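PDB 1T3Q: quinoline 2-oxidoreductase large subunit from Pseudomonas putida, which probably hydroxylates quinoline next to its ring nitrogen at a molybdenum centre bound to a pterin cytosine dinucleotide. Local coordinates for residues Gly453-Thr467 and Val636-Ala650. Numbering follows the deposited sequence.
Sequences GKYLGLGVSVFNEVT and VLANGGHAAIVEIDA. Unlike the reference sequence in segment 453-467: Glu465 (reference Asp), Val466 (reference Cys).
The ring of Phe463 lies with one face over the backbone of Gly640, whose N sits 3.4 Å above the ring plane, offset toward the rim. Phe463 CG stands between its own N and carbonyl carbon (chi1 75°), which swings the ring across to the neighbouring strand, where CE1 lies 3.2 Å from Gly640 C. The His642 ring is nearly parallel to that of Phe463 but slid aside, with centroids 5.5 Å apart, and its ND1 is hydrogen-bonded to Ser748 OG of helix 744-761. Over one face of Tyr455, Ala650 CB makes a CH-pi contact 4.0 Å from the centroid. Lys454, bent at chi2 (-71°), brings NZ 2.7 Å from Asp649 OD1, on the anti side of the carboxylate; its bridge to Glu647 OE2 is long, and that oxygen also pairs with Arg656. Replacing Lys454 with alanine removes the ammonium group, and Asp649 OD1 would probably lose its cationic mate. At the far end, Val636 O accepts from Thr467 N and OG1, which approach from opposite faces of its carbonyl plane. Backbone hydrogen bonds join 454-467 and 636-649 as an antiparallel pair, and 636-649 pairs on its other side with antiparallel strand 655-665, in a helix-flanked mixed sheet of the molybdopterin cofactor-binding domain.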
loop_
_atom_site.group_PDB
_atom_site.type_symbol
_atom_site.label_atom_id
_atom_site.label_comp_id
_atom_site.label_asym_id
_atom_site.label_seq_id
_atom_site.Cartn_x
_atom_site.Cartn_y
_atom_site.Cartn_z
ATOM N N GLY B 453 -12.821 52.223 -31.630
ATOM C CA GLY B 453 -11.541 52.308 -30.949
ATOM C C GLY B 453 -10.994 50.952 -30.543
ATOM O O GLY B 453 -10.340 50.821 -29.505
ATOM N N LYS B 454 -11.264 49.941 -31.364
ATOM C CA LYS B 454 -10.798 48.583 -31.095
ATOM C C LYS B 454 -9.980 48.074 -32.276
ATOM O O LYS B 454 -10.382 48.221 -33.431
ATOM C CB LYS B 454 -11.987 47.648 -30.872
ATOM C CG LYS B 454 -12.923 48.053 -29.740
ATOM C CD LYS B 454 -12.282 47.846 -28.381
ATOM C CE LYS B 454 -13.298 48.057 -27.266
ATOM N NZ LYS B 454 -12.732 47.703 -25.939
ATOM N N TYR B 455 -8.831 47.476 -31.984
ATOM C CA TYR B 455 -7.963 46.931 -33.022
ATOM C C TYR B 455 -8.185 45.421 -33.087
ATOM O O TYR B 455 -7.801 44.694 -32.174
ATOM C CB TYR B 455 -6.501 47.224 -32.687
ATOM C CG TYR B 455 -6.164 48.698 -32.582
ATOM C CD1 TYR B 455 -5.174 49.142 -31.706
ATOM C CD2 TYR B 455 -6.812 49.643 -33.377
ATOM C CE1 TYR B 455 -4.836 50.495 -31.625
ATOM C CE2 TYR B 455 -6.484 50.993 -33.306
ATOM C CZ TYR B 455 -5.494 51.412 -32.429
ATOM O OH TYR B 455 -5.166 52.748 -32.362
ATOM N N LEU B 456 -8.812 44.950 -34.159
ATOM C CA LEU B 456 -9.081 43.526 -34.303
ATOM C C LEU B 456 -8.024 42.913 -35.213
ATOM O O LEU B 456 -7.639 43.513 -36.214
ATOM C CB LEU B 456 -10.477 43.320 -34.896
ATOM C CG LEU B 456 -11.206 42.027 -34.530
ATOM C CD1 LEU B 456 -11.491 42.002 -33.028
ATOM C CD2 LEU B 456 -12.508 41.946 -35.316
ATOM N N GLY B 457 -7.554 41.720 -34.862
ATOM C CA GLY B 457 -6.536 41.073 -35.669
ATOM C C GLY B 457 -6.715 39.571 -35.782
ATOM O O GLY B 457 -7.145 38.914 -34.837
ATOM N N LEU B 458 -6.392 39.036 -36.955
ATOM C CA LEU B 458 -6.488 37.611 -37.218
ATOM C C LEU B 458 -5.078 37.056 -37.310
ATOM O O LEU B 458 -4.232 37.626 -37.993
ATOM C CB LEU B 458 -7.210 37.361 -38.546
ATOM C CG LEU B 458 -7.185 35.911 -39.047
ATOM C CD1 LEU B 458 -7.983 35.025 -38.107
ATOM C CD2 LEU B 458 -7.765 35.846 -40.456
ATOM N N GLY B 459 -4.830 35.949 -36.621
ATOM C CA GLY B 459 -3.515 35.338 -36.657
ATOM C C GLY B 459 -3.625 33.901 -37.120
ATOM O O GLY B 459 -4.525 33.177 -36.692
ATOM N N VAL B 460 -2.711 33.482 -37.991
ATOM C CA VAL B 460 -2.730 32.122 -38.511
ATOM C C VAL B 460 -1.447 31.369 -38.199
ATOM O O VAL B 460 -0.354 31.933 -38.243
ATOM C CB VAL B 460 -2.943 32.119 -40.043
ATOM C CG1 VAL B 460 -2.878 30.691 -40.587
ATOM C CG2 VAL B 460 -4.286 32.740 -40.371
ATOM N N SER B 461 -1.595 30.092 -37.871
ATOM C CA SER B 461 -0.455 29.236 -37.579
ATOM C C SER B 461 -0.726 27.824 -38.078
ATOM O O SER B 461 -1.696 27.189 -37.666
ATOM C CB SER B 461 -0.181 29.197 -36.073
ATOM O OG SER B 461 0.847 28.268 -35.781
ATOM N N VAL B 462 0.129 27.345 -38.978
ATOM C CA VAL B 462 0.009 26.000 -39.524
ATOM C C VAL B 462 1.241 25.235 -39.060
ATOM O O VAL B 462 2.359 25.749 -39.132
ATOM C CB VAL B 462 -0.049 26.034 -41.063
ATOM C CG1 VAL B 462 -0.118 24.617 -41.614
ATOM C CG2 VAL B 462 -1.270 26.845 -41.511
ATOM N N PHE B 463 1.044 24.009 -38.588
ATOM C CA PHE B 463 2.163 23.231 -38.075
ATOM C C PHE B 463 2.132 21.744 -38.398
ATOM O O PHE B 463 1.143 21.203 -38.896
ATOM C CB PHE B 463 2.206 23.341 -36.544
ATOM C CG PHE B 463 1.144 22.514 -35.856
ATOM C CD1 PHE B 463 -0.174 22.959 -35.795
ATOM C CD2 PHE B 463 1.444 21.248 -35.361
ATOM C CE1 PHE B 463 -1.178 22.153 -35.259
ATOM C CE2 PHE B 463 0.448 20.432 -34.826
ATOM C CZ PHE B 463 -0.870 20.888 -34.777
ATOM N N ASN B 464 3.255 21.099 -38.098
ATOM C CA ASN B 464 3.397 19.658 -38.202
ATOM C C ASN B 464 4.129 19.408 -36.883
ATOM O O ASN B 464 4.654 20.354 -36.289
ATOM C CB ASN B 464 4.179 19.232 -39.463
ATOM C CG ASN B 464 5.677 19.398 -39.340
ATOM O OD1 ASN B 464 6.175 20.141 -38.498
ATOM N ND2 ASN B 464 6.408 18.711 -40.211
ATOM N N GLU B 465 4.144 18.172 -36.402
ATOM C CA GLU B 465 4.754 17.888 -35.111
ATOM C C GLU B 465 5.249 16.451 -35.016
ATOM O O GLU B 465 4.575 15.529 -35.476
ATOM C CB GLU B 465 3.697 18.148 -34.021
ATOM C CG GLU B 465 3.975 17.559 -32.651
ATOM C CD GLU B 465 2.746 17.600 -31.735
ATOM O OE1 GLU B 465 2.889 17.298 -30.533
ATOM O OE2 GLU B 465 1.636 17.920 -32.214
ATOM N N VAL B 466 6.424 16.256 -34.422
ATOM C CA VAL B 466 6.938 14.902 -34.256
ATOM C C VAL B 466 6.256 14.299 -33.033
ATOM O O VAL B 466 6.265 14.895 -31.952
ATOM C CB VAL B 466 8.481 14.888 -34.058
ATOM C CG1 VAL B 466 9.166 15.402 -35.323
ATOM C CG2 VAL B 466 8.874 15.730 -32.855
ATOM N N THR B 467 5.643 13.128 -33.207
ATOM C CA THR B 467 4.955 12.452 -32.107
ATOM C C THR B 467 5.456 11.019 -31.967
ATOM O O THR B 467 6.271 10.564 -32.773
ATOM C CB THR B 467 3.419 12.425 -32.322
ATOM O OG1 THR B 467 3.094 11.552 -33.410
ATOM C CG2 THR B 467 2.906 13.815 -32.632
ATOM N N VAL B 636 6.699 9.965 -36.755
ATOM C CA VAL B 636 5.245 9.870 -36.855
ATOM C C VAL B 636 4.798 11.324 -36.709
ATOM O O VAL B 636 4.589 11.818 -35.601
ATOM C CB VAL B 636 4.643 9.006 -35.729
ATOM C CG1 VAL B 636 3.111 9.002 -35.828
ATOM C CG2 VAL B 636 5.167 7.572 -35.842
ATOM N N LEU B 637 4.673 12.005 -37.842
ATOM C CA LEU B 637 4.306 13.414 -37.869
ATOM C C LEU B 637 2.814 13.712 -37.879
ATOM O O LEU B 637 2.096 13.260 -38.761
ATOM C CB LEU B 637 4.924 14.084 -39.093
ATOM C CG LEU B 637 6.429 13.891 -39.290
ATOM C CD1 LEU B 637 6.872 14.590 -40.561
ATOM C CD2 LEU B 637 7.175 14.429 -38.080
ATOM N N ALA B 638 2.359 14.478 -36.892
ATOM C CA ALA B 638 0.957 14.884 -36.829
ATOM C C ALA B 638 0.958 16.303 -37.379
ATOM O O ALA B 638 2.024 16.892 -37.564
ATOM C CB ALA B 638 0.461 14.872 -35.390
ATOM N N ASN B 639 -0.216 16.869 -37.643
ATOM C CA ASN B 639 -0.255 18.227 -38.169
ATOM C C ASN B 639 -1.584 18.898 -37.883
ATOM O O ASN B 639 -2.534 18.254 -37.441
ATOM C CB ASN B 639 0.011 18.221 -39.687
ATOM C CG ASN B 639 -1.143 17.634 -40.479
ATOM O OD1 ASN B 639 -2.057 18.350 -40.894
ATOM N ND2 ASN B 639 -1.116 16.326 -40.677
ATOM N N GLY B 640 -1.638 20.199 -38.127
ATOM C CA GLY B 640 -2.863 20.930 -37.896
ATOM C C GLY B 640 -2.651 22.411 -38.088
ATOM O O GLY B 640 -1.645 22.844 -38.656
ATOM N N GLY B 641 -3.607 23.193 -37.610
ATOM C CA GLY B 641 -3.508 24.629 -37.734
ATOM C C GLY B 641 -4.379 25.307 -36.702
ATOM O O GLY B 641 -5.305 24.700 -36.165
ATOM N N HIS B 642 -4.065 26.563 -36.414
ATOM C CA HIS B 642 -4.826 27.346 -35.457
ATOM C C HIS B 642 -4.962 28.754 -35.988
ATOM O O HIS B 642 -4.082 29.255 -36.688
ATOM C CB HIS B 642 -4.118 27.415 -34.099
ATOM C CG HIS B 642 -3.890 26.083 -33.463
ATOM N ND1 HIS B 642 -2.776 25.316 -33.721
ATOM C CD2 HIS B 642 -4.649 25.367 -32.599
ATOM C CE1 HIS B 642 -2.858 24.182 -33.046
ATOM N NE2 HIS B 642 -3.987 24.188 -32.357
ATOM N N ALA B 643 -6.078 29.388 -35.654
ATOM C CA ALA B 643 -6.335 30.767 -36.047
ATOM C C ALA B 643 -6.955 31.427 -34.829
ATOM O O ALA B 643 -7.849 30.866 -34.192
ATOM C CB ALA B 643 -7.291 30.831 -37.230
ATOM N N ALA B 644 -6.459 32.611 -34.493
ATOM C CA ALA B 644 -6.962 33.336 -33.345
ATOM C C ALA B 644 -7.356 34.740 -33.751
ATOM O O ALA B 644 -6.744 35.343 -34.634
ATOM C CB ALA B 644 -5.898 33.393 -32.250
ATOM N N ILE B 645 -8.403 35.247 -33.115
ATOM C CA ILE B 645 -8.856 36.601 -33.363
ATOM C C ILE B 645 -8.730 37.314 -32.025
ATOM O O ILE B 645 -9.244 36.840 -31.012
ATOM C CB ILE B 645 -10.322 36.647 -33.836
ATOM C CG1 ILE B 645 -10.428 36.043 -35.242
ATOM C CG2 ILE B 645 -10.816 38.089 -33.843
ATOM C CD1 ILE B 645 -11.839 36.027 -35.813
ATOM N N VAL B 646 -8.014 38.433 -32.021
ATOM C CA VAL B 646 -7.816 39.202 -30.804
ATOM C C VAL B 646 -8.341 40.611 -30.993
ATOM O O VAL B 646 -8.356 41.140 -32.107
ATOM C CB VAL B 646 -6.317 39.300 -30.407
ATOM C CG1 VAL B 646 -5.728 37.910 -30.227
ATOM C CG2 VAL B 646 -5.549 40.087 -31.451
ATOM N N GLU B 647 -8.787 41.207 -29.895
ATOM C CA GLU B 647 -9.294 42.569 -29.918
ATOM C C GLU B 647 -8.480 43.374 -28.919
ATOM O O GLU B 647 -8.385 43.005 -27.750
ATOM C CB GLU B 647 -10.771 42.608 -29.515
ATOM C CG GLU B 647 -11.297 44.023 -29.310
ATOM C CD GLU B 647 -12.684 44.048 -28.695
ATOM O OE1 GLU B 647 -13.664 43.783 -29.420
ATOM O OE2 GLU B 647 -12.789 44.323 -27.480
ATOM N N ILE B 648 -7.889 44.466 -29.388
ATOM C CA ILE B 648 -7.084 45.327 -28.537
ATOM C C ILE B 648 -7.762 46.688 -28.397
ATOM O O ILE B 648 -8.127 47.304 -29.394
ATOM C CB ILE B 648 -5.684 45.548 -29.140
ATOM C CG1 ILE B 648 -4.965 44.206 -29.300
ATOM C CG2 ILE B 648 -4.881 46.488 -28.257
ATOM C CD1 ILE B 648 -3.649 44.311 -30.048
ATOM N N ASP B 649 -7.935 47.148 -27.161
ATOM C CA ASP B 649 -8.558 48.447 -26.911
ATOM C C ASP B 649 -7.517 49.528 -27.201
ATOM O O ASP B 649 -6.443 49.528 -26.608
ATOM C CB ASP B 649 -9.008 48.548 -25.451
ATOM C CG ASP B 649 -9.831 49.789 -25.182
ATOM O OD1 ASP B 649 -11.036 49.783 -25.501
ATOM O OD2 ASP B 649 -9.273 50.776 -24.665
ATOM N N ALA B 650 -7.837 50.448 -28.105
ATOM C CA ALA B 650 -6.901 51.511 -28.472
ATOM C C ALA B 650 -6.524 52.457 -27.334
ATOM O O ALA B 650 -5.460 53.073 -27.364
ATOM C CB ALA B 650 -7.460 52.315 -29.644
HETATM O O HOH W 1 -11.176 52.217 -27.163
HETATM O O HOH W 2 8.201 11.579 -34.641
#